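Local coordinates for protein DnaB intein (Synechocystis sp., PDB 1MI8) that is a mini-intein of a replicative DNA helicase, which probably excises itself by protein splicing and joins the flanking host sequences, at residues 3-11 with 145-153. The protein carries 4 engineered substitutions. Numbering follows the deposited sequence.
Sequences AISGDSLIS and HNFVANDII. Engineered in segment 3-11: A3 (natural residue Cys).
L9 O accepts two bonds: N150 N donates to it at 2.9 Å, and a water lying 2.8 Å from L9 O donates as well, while also serving D151 N and meeting S11 OG. CA of A149 adds a C-H...O approach to the same oxygen. One peptide back, the amide of L9 returns the favour, giving a nearly straight bond (169°) from L9 N to N150 OD1 at 2.7 Å. The N150 side chain thus takes the place of a backbone carbonyl; chi1 of -79° sets CG beside its own backbone N, and ND2 is held by T68 O and by a second water shared with D7 O. N150 and D151 are the central residues of a type I' turn, the tight hairpin joining strands 146-149 and 152-155 in this all-beta Hint (hedgehog/intein) fold. The contact ties the N-terminal segment, which follows the engineered A3 (Cys in the natural sequence), to this C-terminal hairpin of the splicing domain. Strand 9-11 runs at 119° to strand 146-149, with one bridge, I10 to A149, and a weak bond from S11 N to V148 O at 3.4 Å. The side chains of I4, I10, F147 and A149 make the apolar part. CD1 of I10 presses on CB of A149, tight at 3.5 Å, and also reaches the edge of the F147 ring at CE2, 3.6 Å away. I4 CD1 comes to that edge too, near the ring plane.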
loop_
_atom_site.group_PDB
_atom_site.type_symbol
_atom_site.label_atom_id
_atom_site.label_comp_id
_atom_site.label_asym_id
_atom_site.label_seq_id
_atom_site.Cartn_x
_atom_site.Cartn_y
_atom_site.Cartn_z
ATOM N N ALA A 3 -9.939 5.532 -13.453
ATOM C CA ALA A 3 -11.325 5.825 -13.045
ATOM C C ALA A 3 -11.422 5.809 -11.531
ATOM O O ALA A 3 -10.697 5.069 -10.845
ATOM C CB ALA A 3 -12.344 4.804 -13.661
ATOM N N ILE A 4 -12.350 6.593 -11.002
ATOM C CA ILE A 4 -12.493 6.674 -9.552
ATOM C C ILE A 4 -13.951 6.411 -9.162
ATOM O O ILE A 4 -14.835 6.465 -10.029
ATOM C CB ILE A 4 -12.092 8.097 -9.085
ATOM C CG1 ILE A 4 -13.005 9.137 -9.789
ATOM C CG2 ILE A 4 -10.592 8.405 -9.519
ATOM C CD1 ILE A 4 -12.819 10.571 -9.297
ATOM N N SER A 5 -14.202 6.152 -7.881
ATOM C CA SER A 5 -15.570 5.942 -7.413
ATOM C C SER A 5 -16.459 7.190 -7.662
ATOM O O SER A 5 -16.007 8.360 -7.571
ATOM C CB SER A 5 -15.575 5.588 -5.898
ATOM O OG SER A 5 -16.790 5.940 -5.224
ATOM N N GLY A 6 -17.726 6.923 -7.962
ATOM C CA GLY A 6 -18.680 7.977 -8.190
ATOM C C GLY A 6 -18.879 8.870 -6.988
ATOM O O GLY A 6 -19.365 9.974 -7.134
ATOM N N ASP A 7 -18.487 8.385 -5.805
ATOM C CA ASP A 7 -18.607 9.131 -4.551
ATOM C C ASP A 7 -17.618 10.292 -4.515
ATOM O O ASP A 7 -17.789 11.233 -3.748
ATOM C CB ASP A 7 -18.271 8.236 -3.347
ATOM C CG ASP A 7 -19.060 6.887 -3.336
ATOM O OD1 ASP A 7 -18.951 6.148 -2.335
ATOM O OD2 ASP A 7 -19.764 6.555 -4.313
ATOM N N SER A 8 -16.548 10.183 -5.288
ATOM C CA SER A 8 -15.499 11.217 -5.263
ATOM C C SER A 8 -16.051 12.635 -5.524
ATOM O O SER A 8 -16.799 12.895 -6.453
ATOM C CB SER A 8 -14.384 10.888 -6.282
ATOM O OG SER A 8 -13.903 9.536 -6.175
ATOM N N LEU A 9 -15.671 13.549 -4.671
ATOM C CA LEU A 9 -16.119 14.920 -4.760
ATOM C C LEU A 9 -15.190 15.800 -5.602
ATOM O O LEU A 9 -14.005 16.029 -5.256
ATOM C CB LEU A 9 -16.230 15.474 -3.352
ATOM C CG LEU A 9 -17.567 15.469 -2.587
ATOM C CD1 LEU A 9 -18.478 14.443 -3.146
ATOM C CD2 LEU A 9 -17.339 15.346 -1.082
ATOM N N ILE A 10 -15.758 16.313 -6.696
ATOM C CA ILE A 10 -15.039 17.165 -7.619
ATOM C C ILE A 10 -15.084 18.628 -7.236
ATOM O O ILE A 10 -16.168 19.199 -7.053
ATOM C CB ILE A 10 -15.585 17.001 -9.050
ATOM C CG1 ILE A 10 -15.556 15.522 -9.451
ATOM C CG2 ILE A 10 -14.751 17.862 -9.995
ATOM C CD1 ILE A 10 -14.170 14.811 -9.178
ATOM N N SER A 11 -13.904 19.239 -7.136
ATOM C CA SER A 11 -13.800 20.643 -6.776
ATOM C C SER A 11 -14.118 21.501 -7.961
ATOM O O SER A 11 -13.457 21.379 -8.985
ATOM C CB SER A 11 -12.393 20.987 -6.284
ATOM O OG SER A 11 -12.229 20.707 -4.907
ATOM N N HIS A 145 -4.958 17.699 -18.419
ATOM C CA HIS A 145 -5.346 16.289 -18.180
ATOM C C HIS A 145 -5.375 15.789 -16.717
ATOM O O HIS A 145 -5.026 14.655 -16.435
ATOM C CB HIS A 145 -4.466 15.328 -19.026
ATOM C CG HIS A 145 -4.584 15.560 -20.508
ATOM N ND1 HIS A 145 -5.790 15.511 -21.175
ATOM C CD2 HIS A 145 -3.661 15.913 -21.438
ATOM C CE1 HIS A 145 -5.609 15.827 -22.446
ATOM N NE2 HIS A 145 -4.325 16.078 -22.635
ATOM N N ASN A 146 -5.739 16.638 -15.773
ATOM C CA ASN A 146 -5.847 16.132 -14.418
ATOM C C ASN A 146 -6.839 17.016 -13.694
ATOM O O ASN A 146 -7.290 18.043 -14.248
ATOM C CB ASN A 146 -4.480 16.150 -13.737
ATOM C CG ASN A 146 -3.953 17.553 -13.543
ATOM O OD1 ASN A 146 -4.257 18.202 -12.551
ATOM N ND2 ASN A 146 -3.142 18.030 -14.514
ATOM N N PHE A 147 -7.259 16.597 -12.506
ATOM C CA PHE A 147 -8.222 17.415 -11.733
ATOM C C PHE A 147 -8.169 17.044 -10.279
ATOM O O PHE A 147 -7.661 15.996 -9.912
ATOM C CB PHE A 147 -9.692 17.231 -12.227
ATOM C CG PHE A 147 -10.170 15.764 -12.285
ATOM C CD1 PHE A 147 -9.752 14.916 -13.314
ATOM C CD2 PHE A 147 -11.014 15.242 -11.289
ATOM C CE1 PHE A 147 -10.159 13.570 -13.353
ATOM C CE2 PHE A 147 -11.430 13.919 -11.311
ATOM C CZ PHE A 147 -11.014 13.059 -12.331
ATOM N N VAL A 148 -8.765 17.889 -9.455
ATOM C CA VAL A 148 -8.830 17.659 -8.034
ATOM C C VAL A 148 -10.116 16.934 -7.630
ATOM O O VAL A 148 -11.230 17.375 -7.957
ATOM C CB VAL A 148 -8.788 18.971 -7.317
ATOM C CG1 VAL A 148 -8.978 18.740 -5.769
ATOM C CG2 VAL A 148 -7.481 19.717 -7.719
ATOM N N ALA A 149 -9.958 15.795 -6.953
ATOM C CA ALA A 149 -11.067 15.063 -6.439
ATOM C C ALA A 149 -10.701 14.645 -5.031
ATOM O O ALA A 149 -9.585 14.139 -4.762
ATOM C CB ALA A 149 -11.376 13.864 -7.353
ATOM N N ASN A 150 -11.654 14.851 -4.118
ATOM C CA ASN A 150 -11.453 14.552 -2.729
ATOM C C ASN A 150 -10.175 15.229 -2.333
ATOM O O ASN A 150 -9.381 14.688 -1.606
ATOM C CB ASN A 150 -11.410 13.038 -2.462
ATOM C CG ASN A 150 -12.845 12.428 -2.433
ATOM O OD1 ASN A 150 -13.829 13.107 -2.790
ATOM N ND2 ASN A 150 -12.957 11.182 -2.028
ATOM N N ASP A 151 -9.977 16.430 -2.871
ATOM C CA ASP A 151 -8.819 17.250 -2.472
ATOM C C ASP A 151 -7.473 16.608 -2.747
ATOM O O ASP A 151 -6.490 16.909 -2.067
ATOM C CB ASP A 151 -8.913 17.564 -0.985
ATOM C CG ASP A 151 -10.052 18.502 -0.662
ATOM O OD1 ASP A 151 -10.200 19.529 -1.377
ATOM O OD2 ASP A 151 -10.800 18.221 0.318
ATOM N N ILE A 152 -7.417 15.809 -3.797
ATOM C CA ILE A 152 -6.192 15.136 -4.195
ATOM C C ILE A 152 -6.096 15.353 -5.682
ATOM O O ILE A 152 -7.121 15.381 -6.392
ATOM C CB ILE A 152 -6.302 13.615 -3.946
ATOM C CG1 ILE A 152 -6.515 13.356 -2.441
ATOM C CG2 ILE A 152 -5.070 12.867 -4.435
ATOM C CD1 ILE A 152 -6.780 11.870 -2.170
ATOM N N ILE A 153 -4.878 15.512 -6.159
ATOM C CA ILE A 153 -4.659 15.686 -7.613
ATOM C C ILE A 153 -4.746 14.321 -8.296
ATOM O O ILE A 153 -4.027 13.390 -7.918
ATOM C CB ILE A 153 -3.266 16.218 -7.925
ATOM C CG1 ILE A 153 -3.090 17.640 -7.336
ATOM C CG2 ILE A 153 -3.091 16.299 -9.442
ATOM C CD1 ILE A 153 -3.937 18.636 -8.046
HETATM O O HOH W 1 -16.062 11.088 -1.494
HETATM O O HOH W 2 -12.198 17.865 -4.191
HETATM O O HOH W 3 -11.268 20.030 -9.382
#